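Local coordinates for protein phenylalanine hydroxylase (Colwellia psychrerythraea, PDB 2V27) that probably catalyses the iron-dependent hydroxylation of L-phenylalanine to L-tyrosine, using tetrahydrobiopterin and molecular oxygen, at residues Ala52-Pro57 / Lys69-Ser74; Phe91-Leu94 / Lys98-Pro101; Arg155-Arg160 / Leu254-Ala259; Phe168-Thr173 / Asp192-Asn197; Lys203-Leu208 / Asp234-Phe239. All blocks are in the same frame, centred on the assembly; numbering follows the deposited sequence.

Contact 1 of 5, residues Ala52-Pro57 / Lys69-Ser74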
# COMPACT_ATOMS: atom_id res chain seq x y z
N ALA B 52 -24.99 10.65 -19.74
CA ALA B 52 -26.05 10.82 -20.75
C ALA B 52 -25.89 12.23 -21.36
O ALA B 52 -26.09 12.41 -22.59
CB ALA B 52 -27.35 10.71 -20.11
N LYS B 53 -25.54 13.23 -20.54
CA LYS B 53 -25.24 14.56 -21.08
C LYS B 53 -24.00 14.64 -21.95
O LYS B 53 -24.02 15.39 -22.92
CB LYS B 53 -25.13 15.59 -19.95
CG LYS B 53 -26.44 15.83 -19.24
CD LYS B 53 -26.31 16.82 -18.06
CE LYS B 53 -27.61 16.96 -17.33
NZ LYS B 53 -27.49 17.96 -16.20
N LEU B 54 -22.90 13.95 -21.60
CA LEU B 54 -21.65 14.03 -22.37
C LEU B 54 -21.70 13.25 -23.67
O LEU B 54 -21.04 13.65 -24.64
CB LEU B 54 -20.41 13.52 -21.58
CG LEU B 54 -20.01 14.39 -20.41
CD1 LEU B 54 -18.78 13.74 -19.79
CD2 LEU B 54 -19.71 15.85 -20.79
N ASN B 55 -22.42 12.12 -23.68
CA ASN B 55 -22.43 11.24 -24.84
C ASN B 55 -21.01 11.00 -25.36
O ASN B 55 -20.74 11.18 -26.54
CB ASN B 55 -23.39 11.82 -25.89
CG ASN B 55 -23.56 10.94 -27.15
OD1 ASN B 55 -23.31 9.75 -27.14
ND2 ASN B 55 -24.06 11.58 -28.24
N LEU B 56 -20.14 10.52 -24.49
CA LEU B 56 -18.75 10.24 -24.84
C LEU B 56 -18.65 9.14 -25.90
O LEU B 56 -19.45 8.19 -25.91
CB LEU B 56 -17.97 9.81 -23.58
CG LEU B 56 -17.83 10.90 -22.50
CD1 LEU B 56 -17.15 10.25 -21.30
CD2 LEU B 56 -17.04 12.13 -22.96
N PRO B 57 -17.63 9.24 -26.78
CA PRO B 57 -17.45 8.16 -27.77
C PRO B 57 -16.87 6.95 -27.06
O PRO B 57 -16.03 7.11 -26.13
CB PRO B 57 -16.45 8.73 -28.77
CG PRO B 57 -15.68 9.91 -28.01
CD PRO B 57 -16.64 10.34 -26.89
N LYS B 69 -17.63 21.71 -24.80
CA LYS B 69 -18.90 22.30 -25.29
C LYS B 69 -20.10 21.92 -24.46
O LYS B 69 -21.02 22.72 -24.30
CB LYS B 69 -19.15 22.02 -26.77
CG LYS B 69 -19.74 20.64 -27.09
CD LYS B 69 -19.79 20.48 -28.61
CE LYS B 69 -20.78 19.41 -29.02
NZ LYS B 69 -20.57 19.22 -30.51
N VAL B 70 -20.07 20.71 -23.89
CA VAL B 70 -21.19 20.24 -23.06
C VAL B 70 -21.05 20.73 -21.61
O VAL B 70 -22.02 21.13 -20.97
CB VAL B 70 -21.27 18.67 -23.05
CG1 VAL B 70 -22.40 18.19 -22.13
CG2 VAL B 70 -21.38 18.12 -24.53
N LEU B 71 -19.82 20.73 -21.10
CA LEU B 71 -19.59 21.36 -19.78
C LEU B 71 -19.99 22.87 -19.83
O LEU B 71 -20.51 23.43 -18.86
CB LEU B 71 -18.12 21.24 -19.39
CG LEU B 71 -17.58 19.80 -19.19
CD1 LEU B 71 -16.20 19.91 -18.65
CD2 LEU B 71 -18.50 18.99 -18.30
N LYS B 72 -19.74 23.54 -20.95
CA LYS B 72 -20.03 24.98 -21.02
C LYS B 72 -21.54 25.21 -20.91
O LYS B 72 -21.97 26.06 -20.10
CB LYS B 72 -19.49 25.55 -22.31
CG LYS B 72 -18.03 25.97 -22.17
CD LYS B 72 -17.29 26.19 -23.49
CE LYS B 72 -15.83 26.42 -23.19
NZ LYS B 72 -15.03 26.31 -24.41
N VAL B 73 -22.34 24.42 -21.62
CA VAL B 73 -23.78 24.62 -21.55
C VAL B 73 -24.42 24.13 -20.27
O VAL B 73 -25.43 24.68 -19.82
CB VAL B 73 -24.52 24.09 -22.82
CG1 VAL B 73 -23.95 24.77 -24.06
CG2 VAL B 73 -24.41 22.59 -22.95
N SER B 74 -23.83 23.13 -19.61
CA SER B 74 -24.45 22.59 -18.38
C SER B 74 -24.09 23.41 -17.15
O SER B 74 -24.96 23.77 -16.35
CB SER B 74 -24.09 21.10 -18.17
OG SER B 74 -22.68 20.93 -18.30

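Contact 2 of 5, residues Phe91-Leu94 / Lys98-Pro101. With SO4 (sulfate ion), chain F.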
# COMPACT_ATOMS: atom_id res chain seq x y z
N PHE B 91 -3.20 24.99 -10.20
CA PHE B 91 -4.37 24.12 -10.10
C PHE B 91 -5.57 24.83 -9.47
O PHE B 91 -6.68 24.82 -10.02
CB PHE B 91 -4.01 22.87 -9.29
CG PHE B 91 -5.13 21.88 -9.24
CD1 PHE B 91 -5.30 20.94 -10.26
CD2 PHE B 91 -6.03 21.90 -8.16
CE1 PHE B 91 -6.35 20.01 -10.21
CE2 PHE B 91 -7.09 20.98 -8.12
CZ PHE B 91 -7.23 20.05 -9.13
N PHE B 92 -5.35 25.46 -8.31
CA PHE B 92 -6.40 26.25 -7.65
C PHE B 92 -6.92 27.38 -8.58
O PHE B 92 -8.13 27.60 -8.71
CB PHE B 92 -5.95 26.83 -6.30
CG PHE B 92 -5.76 25.79 -5.25
CD1 PHE B 92 -4.51 25.50 -4.77
CD2 PHE B 92 -6.86 25.15 -4.71
CE1 PHE B 92 -4.33 24.51 -3.78
CE2 PHE B 92 -6.69 24.15 -3.68
CZ PHE B 92 -5.43 23.85 -3.26
N ARG B 93 -6.00 28.10 -9.21
CA ARG B 93 -6.41 29.18 -10.12
C ARG B 93 -7.31 28.65 -11.23
O ARG B 93 -8.42 29.23 -11.50
CB ARG B 93 -5.16 29.84 -10.70
CG ARG B 93 -5.45 31.15 -11.47
CD ARG B 93 -5.69 30.90 -12.96
NE ARG B 93 -4.50 30.49 -13.71
CZ ARG B 93 -4.47 30.39 -15.03
NH1 ARG B 93 -5.56 30.70 -15.71
NH2 ARG B 93 -3.36 30.02 -15.68
N LEU B 94 -6.88 27.56 -11.88
CA LEU B 94 -7.75 26.98 -12.95
C LEU B 94 -9.13 26.59 -12.44
O LEU B 94 -10.14 26.98 -13.05
CB LEU B 94 -7.05 25.87 -13.72
CG LEU B 94 -5.78 26.39 -14.44
CD1 LEU B 94 -4.97 25.13 -14.81
CD2 LEU B 94 -6.16 27.20 -15.72
N LYS B 98 -13.22 27.78 -13.33
CA LYS B 98 -14.07 26.74 -13.98
C LYS B 98 -13.36 26.14 -15.20
O LYS B 98 -13.98 25.78 -16.22
CB LYS B 98 -15.52 27.21 -14.26
CG LYS B 98 -16.13 27.92 -13.06
CD LYS B 98 -17.40 28.72 -13.34
CE LYS B 98 -18.49 27.86 -13.86
NZ LYS B 98 -19.82 28.64 -14.04
N LYS B 99 -12.05 25.94 -15.03
CA LYS B 99 -11.20 25.25 -15.98
C LYS B 99 -10.63 24.00 -15.30
O LYS B 99 -9.89 24.09 -14.31
CB LYS B 99 -10.08 26.19 -16.42
CG LYS B 99 -10.60 27.39 -17.26
CD LYS B 99 -9.57 28.51 -17.25
CE LYS B 99 -10.24 29.76 -17.93
NZ LYS B 99 -9.31 30.96 -17.91
N PHE B 100 -11.02 22.84 -15.80
CA PHE B 100 -10.55 21.57 -15.22
C PHE B 100 -9.33 21.04 -15.97
O PHE B 100 -9.44 20.70 -17.13
CB PHE B 100 -11.67 20.53 -15.23
CG PHE B 100 -11.43 19.37 -14.27
CD1 PHE B 100 -11.52 19.60 -12.91
CD2 PHE B 100 -11.04 18.12 -14.72
CE1 PHE B 100 -11.26 18.56 -11.96
CE2 PHE B 100 -10.76 17.07 -13.79
CZ PHE B 100 -10.88 17.31 -12.41
N PRO B 101 -8.18 20.97 -15.31
CA PRO B 101 -6.97 20.61 -16.04
C PRO B 101 -6.99 19.13 -16.49
O PRO B 101 -7.35 18.25 -15.69
CB PRO B 101 -5.84 20.86 -15.01
CG PRO B 101 -6.46 21.71 -13.88
CD PRO B 101 -7.92 21.28 -13.88
S SO4 F . -5.85 31.01 -19.33
O1 SO4 F . -4.98 30.13 -18.47
O2 SO4 F . -5.07 31.21 -20.58
O3 SO4 F . -7.15 30.40 -19.62
O4 SO4 F . -6.05 32.29 -18.58

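Contact 3 of 5, residues Arg155-Arg160 / Leu254-Ala259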
# COMPACT_ATOMS: atom_id res chain seq x y z
N ARG B 155 -3.06 24.35 2.23
CA ARG B 155 -3.23 23.62 0.95
C ARG B 155 -3.17 22.09 1.19
O ARG B 155 -3.91 21.35 0.50
CB ARG B 155 -2.27 24.16 -0.15
CG ARG B 155 -2.73 25.56 -0.65
CD ARG B 155 -1.80 26.20 -1.70
NE ARG B 155 -2.38 27.37 -2.38
CZ ARG B 155 -1.70 28.13 -3.24
NH1 ARG B 155 -0.42 27.82 -3.56
NH2 ARG B 155 -2.30 29.18 -3.81
N VAL B 156 -2.35 21.61 2.15
CA VAL B 156 -2.27 20.16 2.52
C VAL B 156 -3.66 19.70 3.01
O VAL B 156 -4.17 18.64 2.58
CB VAL B 156 -1.15 19.83 3.60
CG1 VAL B 156 -1.21 18.37 4.10
CG2 VAL B 156 0.27 20.14 3.05
N PHE B 157 -4.30 20.51 3.85
CA PHE B 157 -5.63 20.19 4.36
C PHE B 157 -6.66 20.22 3.26
O PHE B 157 -7.54 19.38 3.24
CB PHE B 157 -6.01 21.17 5.49
CG PHE B 157 -5.38 20.81 6.82
CD1 PHE B 157 -6.08 20.00 7.72
CD2 PHE B 157 -4.08 21.24 7.15
CE1 PHE B 157 -5.50 19.61 8.97
CE2 PHE B 157 -3.49 20.85 8.37
CZ PHE B 157 -4.21 20.06 9.28
N LEU B 158 -6.54 21.20 2.35
CA LEU B 158 -7.46 21.28 1.23
C LEU B 158 -7.31 20.03 0.34
O LEU B 158 -8.30 19.42 -0.01
CB LEU B 158 -7.17 22.59 0.44
CG LEU B 158 -7.55 23.86 1.19
CD1 LEU B 158 -7.21 25.11 0.33
CD2 LEU B 158 -9.03 23.78 1.53
N ALA B 159 -6.09 19.66 -0.02
CA ALA B 159 -5.87 18.43 -0.81
C ALA B 159 -6.49 17.16 -0.17
O ALA B 159 -6.96 16.28 -0.89
CB ALA B 159 -4.35 18.22 -1.09
N ARG B 160 -6.51 17.12 1.16
CA ARG B 160 -7.04 16.00 1.93
C ARG B 160 -8.57 15.99 1.74
O ARG B 160 -9.20 14.94 1.46
CB ARG B 160 -6.62 16.12 3.42
CG ARG B 160 -7.22 15.08 4.34
CD ARG B 160 -6.65 15.29 5.77
NE ARG B 160 -5.21 15.04 5.84
CZ ARG B 160 -4.34 15.90 6.34
NH1 ARG B 160 -4.75 17.06 6.87
NH2 ARG B 160 -3.04 15.58 6.30
N LEU B 254 -6.75 20.10 17.33
CA LEU B 254 -7.01 18.74 17.77
C LEU B 254 -5.92 17.76 17.39
O LEU B 254 -5.76 16.72 18.04
CB LEU B 254 -8.34 18.28 17.17
CG LEU B 254 -9.58 18.97 17.77
CD1 LEU B 254 -10.78 18.73 16.89
CD2 LEU B 254 -9.87 18.45 19.21
N GLY B 255 -5.18 18.12 16.35
CA GLY B 255 -4.16 17.25 15.73
C GLY B 255 -4.81 16.20 14.82
O GLY B 255 -6.01 15.95 14.88
N LEU B 256 -3.98 15.61 13.97
CA LEU B 256 -4.47 14.56 13.09
C LEU B 256 -4.98 13.38 13.88
O LEU B 256 -4.45 13.06 14.94
CB LEU B 256 -3.38 14.09 12.15
CG LEU B 256 -2.85 15.09 11.12
CD1 LEU B 256 -1.69 14.47 10.31
CD2 LEU B 256 -3.95 15.60 10.20
N HIS B 257 -5.97 12.69 13.34
CA HIS B 257 -6.36 11.37 13.82
C HIS B 257 -5.13 10.48 13.81
O HIS B 257 -4.22 10.62 12.96
CB HIS B 257 -7.34 10.70 12.84
CG HIS B 257 -8.78 11.07 13.00
ND1 HIS B 257 -9.48 10.76 14.15
CD2 HIS B 257 -9.68 11.60 12.12
CE1 HIS B 257 -10.74 11.12 13.99
NE2 HIS B 257 -10.89 11.65 12.78
N GLU B 258 -5.10 9.50 14.73
CA GLU B 258 -4.02 8.49 14.65
C GLU B 258 -4.19 7.77 13.30
O GLU B 258 -5.32 7.48 12.91
CB GLU B 258 -4.16 7.46 15.75
CG GLU B 258 -2.96 6.52 15.78
CD GLU B 258 -3.08 5.46 16.86
OE1 GLU B 258 -3.98 5.54 17.72
OE2 GLU B 258 -2.26 4.53 16.85
N ALA B 259 -3.08 7.56 12.64
CA ALA B 259 -3.07 6.84 11.34
C ALA B 259 -3.52 5.39 11.51
O ALA B 259 -3.20 4.73 12.53
CB ALA B 259 -1.72 6.85 10.76

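Contact 4 of 5, residues Phe168-Thr173 / Asp192-Asn197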
# COMPACT_ATOMS: atom_id res chain seq x y z
N PHE B 168 -12.13 10.17 -3.96
CA PHE B 168 -12.58 8.89 -3.38
C PHE B 168 -13.92 8.91 -2.66
O PHE B 168 -14.23 8.04 -1.85
CB PHE B 168 -11.44 8.31 -2.47
CG PHE B 168 -10.32 7.75 -3.30
CD1 PHE B 168 -9.30 8.57 -3.75
CD2 PHE B 168 -10.37 6.42 -3.75
CE1 PHE B 168 -8.32 8.10 -4.63
CE2 PHE B 168 -9.40 5.94 -4.62
CZ PHE B 168 -8.36 6.79 -5.06
N GLY B 169 -14.74 9.90 -2.99
CA GLY B 169 -16.06 10.01 -2.36
C GLY B 169 -17.03 8.89 -2.69
O GLY B 169 -17.09 8.43 -3.83
N LEU B 170 -17.76 8.48 -1.66
CA LEU B 170 -18.82 7.52 -1.82
C LEU B 170 -20.14 8.11 -1.38
O LEU B 170 -20.18 9.14 -0.68
CB LEU B 170 -18.55 6.26 -0.95
CG LEU B 170 -17.21 5.54 -1.19
CD1 LEU B 170 -17.15 4.28 -0.30
CD2 LEU B 170 -17.07 5.14 -2.66
N LEU B 171 -21.22 7.45 -1.79
CA LEU B 171 -22.57 7.80 -1.26
C LEU B 171 -23.19 6.61 -0.53
O LEU B 171 -23.09 5.46 -1.00
CB LEU B 171 -23.55 8.21 -2.36
CG LEU B 171 -23.14 9.25 -3.41
CD1 LEU B 171 -24.35 9.44 -4.34
CD2 LEU B 171 -22.79 10.52 -2.71
N ASP B 172 -23.86 6.94 0.57
CA ASP B 172 -24.71 5.96 1.28
C ASP B 172 -26.18 6.26 0.96
O ASP B 172 -26.79 7.21 1.49
CB ASP B 172 -24.41 6.10 2.78
CG ASP B 172 -25.22 5.15 3.65
OD1 ASP B 172 -25.79 4.18 3.11
OD2 ASP B 172 -25.22 5.38 4.89
N THR B 173 -26.71 5.47 0.05
CA THR B 173 -28.04 5.71 -0.51
C THR B 173 -29.04 4.65 -0.07
O THR B 173 -28.65 3.55 0.30
CB THR B 173 -28.03 5.79 -2.08
OG1 THR B 173 -28.12 4.46 -2.68
CG2 THR B 173 -26.74 6.57 -2.61
N ASP B 192 -14.07 -2.15 -7.38
CA ASP B 192 -14.40 -3.42 -6.71
C ASP B 192 -14.08 -3.27 -5.22
O ASP B 192 -14.89 -3.65 -4.38
CB ASP B 192 -13.53 -4.53 -7.30
CG ASP B 192 -13.81 -5.91 -6.67
OD1 ASP B 192 -12.85 -6.67 -6.53
OD2 ASP B 192 -14.97 -6.27 -6.42
N TYR B 193 -12.96 -2.68 -4.88
CA TYR B 193 -12.51 -2.62 -3.49
C TYR B 193 -13.46 -1.69 -2.71
O TYR B 193 -13.94 -2.04 -1.62
CB TYR B 193 -11.08 -2.11 -3.47
CG TYR B 193 -10.51 -1.83 -2.10
CD1 TYR B 193 -9.84 -2.84 -1.33
CD2 TYR B 193 -10.55 -0.53 -1.59
CE1 TYR B 193 -9.29 -2.51 -0.07
CE2 TYR B 193 -10.02 -0.20 -0.35
CZ TYR B 193 -9.38 -1.20 0.42
OH TYR B 193 -8.82 -0.86 1.64
N ALA B 194 -13.77 -0.52 -3.27
CA ALA B 194 -14.66 0.45 -2.61
C ALA B 194 -16.05 -0.13 -2.38
O ALA B 194 -16.64 0.15 -1.33
CB ALA B 194 -14.74 1.76 -3.44
N MET B 195 -16.54 -0.95 -3.32
CA MET B 195 -17.90 -1.48 -3.14
C MET B 195 -17.91 -2.73 -2.28
O MET B 195 -18.90 -2.96 -1.61
CB MET B 195 -18.51 -1.81 -4.50
CG MET B 195 -18.76 -0.54 -5.34
SD MET B 195 -19.96 0.63 -4.62
CE MET B 195 -18.91 1.73 -3.64
N ASN B 196 -16.87 -3.54 -2.40
CA ASN B 196 -16.97 -4.93 -1.92
C ASN B 196 -16.07 -5.32 -0.75
O ASN B 196 -16.32 -6.36 -0.12
CB ASN B 196 -16.75 -5.92 -3.07
CG ASN B 196 -17.84 -5.80 -4.11
OD1 ASN B 196 -19.01 -5.75 -3.75
ND2 ASN B 196 -17.46 -5.70 -5.37
N ASN B 197 -15.00 -4.55 -0.51
CA ASN B 197 -14.02 -5.02 0.47
C ASN B 197 -14.67 -4.89 1.83
O ASN B 197 -15.16 -3.81 2.18
CB ASN B 197 -12.72 -4.20 0.42
CG ASN B 197 -11.69 -4.75 1.43
OD1 ASN B 197 -11.83 -4.52 2.63
ND2 ASN B 197 -10.80 -5.57 0.95

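Contact 5 of 5, residues Lys203-Leu208 / Asp234-Phe239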
# COMPACT_ATOMS: atom_id res chain seq x y z
N LYS B 203 -17.22 5.66 6.56
CA LYS B 203 -17.68 6.59 7.62
C LYS B 203 -18.61 7.64 7.02
O LYS B 203 -18.40 8.10 5.88
CB LYS B 203 -16.47 7.29 8.26
CG LYS B 203 -15.48 6.34 8.97
CD LYS B 203 -14.24 7.19 9.45
N PRO B 204 -19.61 8.10 7.80
CA PRO B 204 -20.40 9.24 7.31
C PRO B 204 -19.52 10.49 7.15
O PRO B 204 -18.60 10.75 7.95
CB PRO B 204 -21.48 9.44 8.41
CG PRO B 204 -21.02 8.71 9.55
CD PRO B 204 -20.00 7.66 9.16
N PHE B 205 -19.78 11.27 6.11
CA PHE B 205 -18.98 12.47 5.90
C PHE B 205 -19.09 13.44 7.11
O PHE B 205 -20.22 13.72 7.57
CB PHE B 205 -19.42 13.19 4.62
CG PHE B 205 -18.58 14.38 4.32
CD1 PHE B 205 -17.37 14.29 3.54
CD2 PHE B 205 -18.96 15.62 4.84
CE1 PHE B 205 -16.58 15.44 3.30
CE2 PHE B 205 -18.18 16.73 4.59
CZ PHE B 205 -16.97 16.62 3.83
N ASP B 206 -17.95 13.96 7.58
CA ASP B 206 -17.93 15.02 8.55
C ASP B 206 -16.66 15.78 8.23
O ASP B 206 -15.55 15.21 8.18
CB ASP B 206 -17.90 14.45 9.96
CG ASP B 206 -17.74 15.53 11.03
OD1 ASP B 206 -16.61 16.00 11.28
OD2 ASP B 206 -18.76 15.93 11.59
N ILE B 207 -16.80 17.07 8.02
CA ILE B 207 -15.68 17.82 7.46
C ILE B 207 -14.49 17.84 8.41
O ILE B 207 -13.33 17.80 7.99
CB ILE B 207 -16.12 19.25 7.02
CG1 ILE B 207 -14.95 19.93 6.29
CG2 ILE B 207 -16.70 20.06 8.18
CD1 ILE B 207 -15.40 20.93 5.14
N LEU B 208 -14.76 17.98 9.72
CA LEU B 208 -13.65 17.97 10.69
C LEU B 208 -12.94 16.60 10.69
O LEU B 208 -11.69 16.56 10.63
CB LEU B 208 -14.14 18.40 12.11
CG LEU B 208 -13.02 18.49 13.12
CD1 LEU B 208 -11.98 19.56 12.74
CD2 LEU B 208 -13.74 18.91 14.42
N ASP B 234 -23.28 20.88 -1.50
CA ASP B 234 -23.76 22.27 -1.31
C ASP B 234 -23.39 22.86 0.05
O ASP B 234 -23.00 24.03 0.11
CB ASP B 234 -25.26 22.40 -1.51
CG ASP B 234 -25.70 22.04 -2.90
OD1 ASP B 234 -24.86 21.86 -3.83
OD2 ASP B 234 -26.94 21.90 -3.05
N GLU B 235 -23.47 22.07 1.12
CA GLU B 235 -23.10 22.57 2.47
C GLU B 235 -21.65 23.09 2.58
O GLU B 235 -21.38 24.14 3.20
CB GLU B 235 -23.36 21.53 3.57
CG GLU B 235 -23.05 22.06 4.99
CD GLU B 235 -22.94 20.96 6.05
OE1 GLU B 235 -23.27 19.79 5.73
OE2 GLU B 235 -22.51 21.25 7.20
N ILE B 236 -20.72 22.37 1.95
CA ILE B 236 -19.32 22.81 1.94
C ILE B 236 -19.11 24.00 0.97
O ILE B 236 -18.37 24.95 1.24
CB ILE B 236 -18.37 21.63 1.55
CG1 ILE B 236 -18.70 20.32 2.31
CG2 ILE B 236 -16.91 22.01 1.76
CD1 ILE B 236 -19.06 20.47 3.81
N ARG B 237 -19.77 23.94 -0.18
CA ARG B 237 -19.63 24.99 -1.18
C ARG B 237 -20.08 26.32 -0.59
O ARG B 237 -19.51 27.36 -0.92
CB ARG B 237 -20.45 24.63 -2.42
CG ARG B 237 -20.54 25.72 -3.50
CD ARG B 237 -21.90 25.57 -4.16
NE ARG B 237 -22.89 26.47 -3.63
CZ ARG B 237 -24.21 26.29 -3.68
NH1 ARG B 237 -24.76 25.20 -4.20
NH2 ARG B 237 -25.00 27.21 -3.15
N LYS B 238 -21.07 26.27 0.29
CA LYS B 238 -21.65 27.51 0.81
C LYS B 238 -20.78 28.24 1.84
O LYS B 238 -21.02 29.43 2.10
CB LYS B 238 -23.06 27.27 1.32
CG LYS B 238 -24.07 27.13 0.17
CD LYS B 238 -25.47 26.86 0.70
CE LYS B 238 -26.44 26.34 -0.35
NZ LYS B 238 -27.47 25.51 0.32
N PHE B 239 -19.79 27.55 2.43
CA PHE B 239 -18.92 28.19 3.42
C PHE B 239 -18.15 29.32 2.78
O PHE B 239 -17.82 29.28 1.59
CB PHE B 239 -17.90 27.21 4.02
CG PHE B 239 -18.49 26.21 4.99
CD1 PHE B 239 -18.10 24.87 4.93
CD2 PHE B 239 -19.37 26.60 5.99
CE1 PHE B 239 -18.61 23.93 5.82
CE2 PHE B 239 -19.88 25.66 6.90
CZ PHE B 239 -19.49 24.31 6.80

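Contact 1 of 5, residues Ala52-Pro57 / Lys69-Ser74
V70 O, one turn before the end of helix 64-75, is gripped twice by S74: the backbone N gives the usual helical bond at 3.0 Å, and S74 OG lies 2.8 Å from the same V70 O on the other face of its carbonyl plane. The V70 side chain points toward helix 45-54. With CG1 anti to the backbone N (chi1 177°), this branch meets the end of that helix, where V70 CG1 makes a close van der Waals contact with the carbonyl oxygen K53 O at 3.3 Å and lies 3.8 Å from L54 CD2. The two consecutive helices, joined by a loop, pack together against the C-terminal end of helix 120-131, which carries the iron ligands H122 and H127. L54 belongs to the buried side of the pair: its CD2 branch lies across V70, reaches L71 CD2 at 4.2 Å, and the side chain also touches C128 and P129. N55, with positive phi, turns the chain away directly after L54. L71 in turn leans on L131 of helix 120-131 and on C79.

Contact 2 of 5, residues Phe91-Leu94 / Lys98-Pro101
A Schellman motif closes helix 88-96 and turns the chain straight into strand 99-103. K98, with positive phi, is its C-prime residue, and K99 N returns to L94 O at 2.9 Å with an N-H...O angle of 156°. The donor stands well above the carbonyl plane, 41° out of it. Beneath the turn, P101 CG wedges between L94 CD1, 3.8 Å away, and F91 CD1, 3.9 Å away. The aromatic ring gets there because CG of F91 is anti to the backbone N (chi1 -176°). At the outer side, L94 CD2 lies over one face of the R93 guanidinium, whose edge presents NH1 to sulfate O1 at 2.9 Å; NH2 shares that oxygen. K99 NZ takes sulfate O3 at 2.8 Å, and Y80 OH is bonded to the same ion. R93 is also paired with E90 and E97, and K99 with E97. With an alanine at K99, sulfate O3 would probably lose its ammonium donor and E97 one positive mate, and a gap would open beside L94 CD2, where K99 CD packs at 4.0 Å. R93 NH1 and K99 NZ, 4.4 Å apart, form a positive pocket for an anion, here a sulfate probably from the crystallisation liquor, with E90 and E97 likely to balance the charge.

Contact 3 of 5, residues Arg155-Arg160 / Leu254-Ala259
Between the two segments the contact is made by the end of L256, chiefly by CD2. This methyl rests over one face of the R160 guanidinium, toward the rim, with L256 CD2 3.7 Å from R160 NH1, and comes no closer than 4.5 Å to F157 CE1. Next outward is the pairing of the two helix residues themselves. R160 NH1 sits 3.3 Å above the plane of the F157 ring, near its rim, while F157 CD1 lies in the plane of the guanidinium, which therefore turns an edge to the ring face. R160 runs out extended and bends at chi3 (-66°), which brings its flat end back beside F157, and NH1 is held there by a hydrogen bond to L211 O. F157 in turn is seated against V248, A251 and E252 of helix 241-254. The loop has its own supports: G255, with positive phi, follows directly on helix 241-254 and gives its O to R212 NE, and H257 NE2 bonds D209 OD1. Contact 3 thus ties the chain after helix 241-254 to the long helix that ends in the iron ligand E167. The face of the cation, which offers no N-H, accepts a methyl by van der Waals contact, while NH1 serves L211 O.

Contact 4 of 5, residues Phe168-Thr173 / Asp192-Asn197
A194 and M195 turn the inner side of helix 188-196 toward strand 170-173 of the mixed four-stranded sheet: a helix packed on the sheet, and between these two segments L170 is the strand residue that makes the contact. Along the helix, D192 comes first: its OD2 receives N196 ND2 one turn later at 2.8 Å with an angle of 159°, on the anti side of the carboxylate, a link on the solvent side of the helix. Y193 points elsewhere, its OH bonded to Q221 O. A194 has only CB to offer, and that methyl lies 4.2 Å from L170 CD2, while V184 touches it as well. M195 does the reaching. Its chain is bent at chi2 (-63°) and again at chi3, which folds M195 CE back to 4.0 Å from L170 CD2, the two side chains running antiparallel alongside one another; L177 and I179 of the neighbouring strand also touch the methionine. A single methyl of L170 thus meets both helix residues, with Y224 as a further neighbour of that leucine. N196 is the last helical residue. N197 then packs on D199 of the second subunit, and within its own chain N197 OD1 accepts the backbone N of D199, while N197 O is held by R202 NH2.

Contact 5 of 5, residues Lys203-Leu208 / Asp234-Phe239
I207 and I236 meet tip to tip where the chain, leaving strand 201-204 of the mixed sheet, starts helix 207-211 and packs on the short helix 233-237. I207 CD1 is the bump on one side. It fits into the fork of I236, 3.9 Å from I236 CG2 and 3.9 Å from I236 CD1, with F239 CE1 closing the hollow at 4.4 Å. To reach that far, I207 sends CG1 anti to the backbone N (chi1 -174°), and its chi2 of 148° lies off a staggered value. The fit is mutual, because I236 CD1 sits in the corner formed by I207 CD1 and F205 CE2, the latter 3.9 Å away. F205 arrives from the direction opposite to I236, and its side chain touches L161 and T165 of helix 152-167 and Y225 and L227 of the sheet. The I236 side chain also touches Y139. D206, whose CB points away from all this, is the N-cap of helix 207-211 and bonds D209 N through OD1. Within helix 233-237, R237 NH1 and D234 OD1 form a salt bridge of 3.4 Å. Within its own segment the F239 ring has E235 O over its centre, 3.7 Å above the plane.

In the fold
The iron, held by H122, H127 and E167, gives the contacts a common reference. In contact 2 the side chain of F91 is about 8 Å from the metal, nearer than the side chain of L71 in contact 1, about 13 Å from the iron, and that of L170 in contact 4, about 14 Å from it. From the side chain of E167, R160 of contact 3 is about 10 Å and F205 of contact 5 about 12 Å. Contacts 1 and 3 lie on opposite sides of the chain's centre, their own centres 35 Å apart. Two pairs touch directly: F92 CE1 meets R155 CG at 3.7 Å (contacts 2 and 3), and L254 CD1 meets L208 CD2 at 3.9 Å (contacts 3 and 5). Contacts 4 and 5 reach the same mixed sheet.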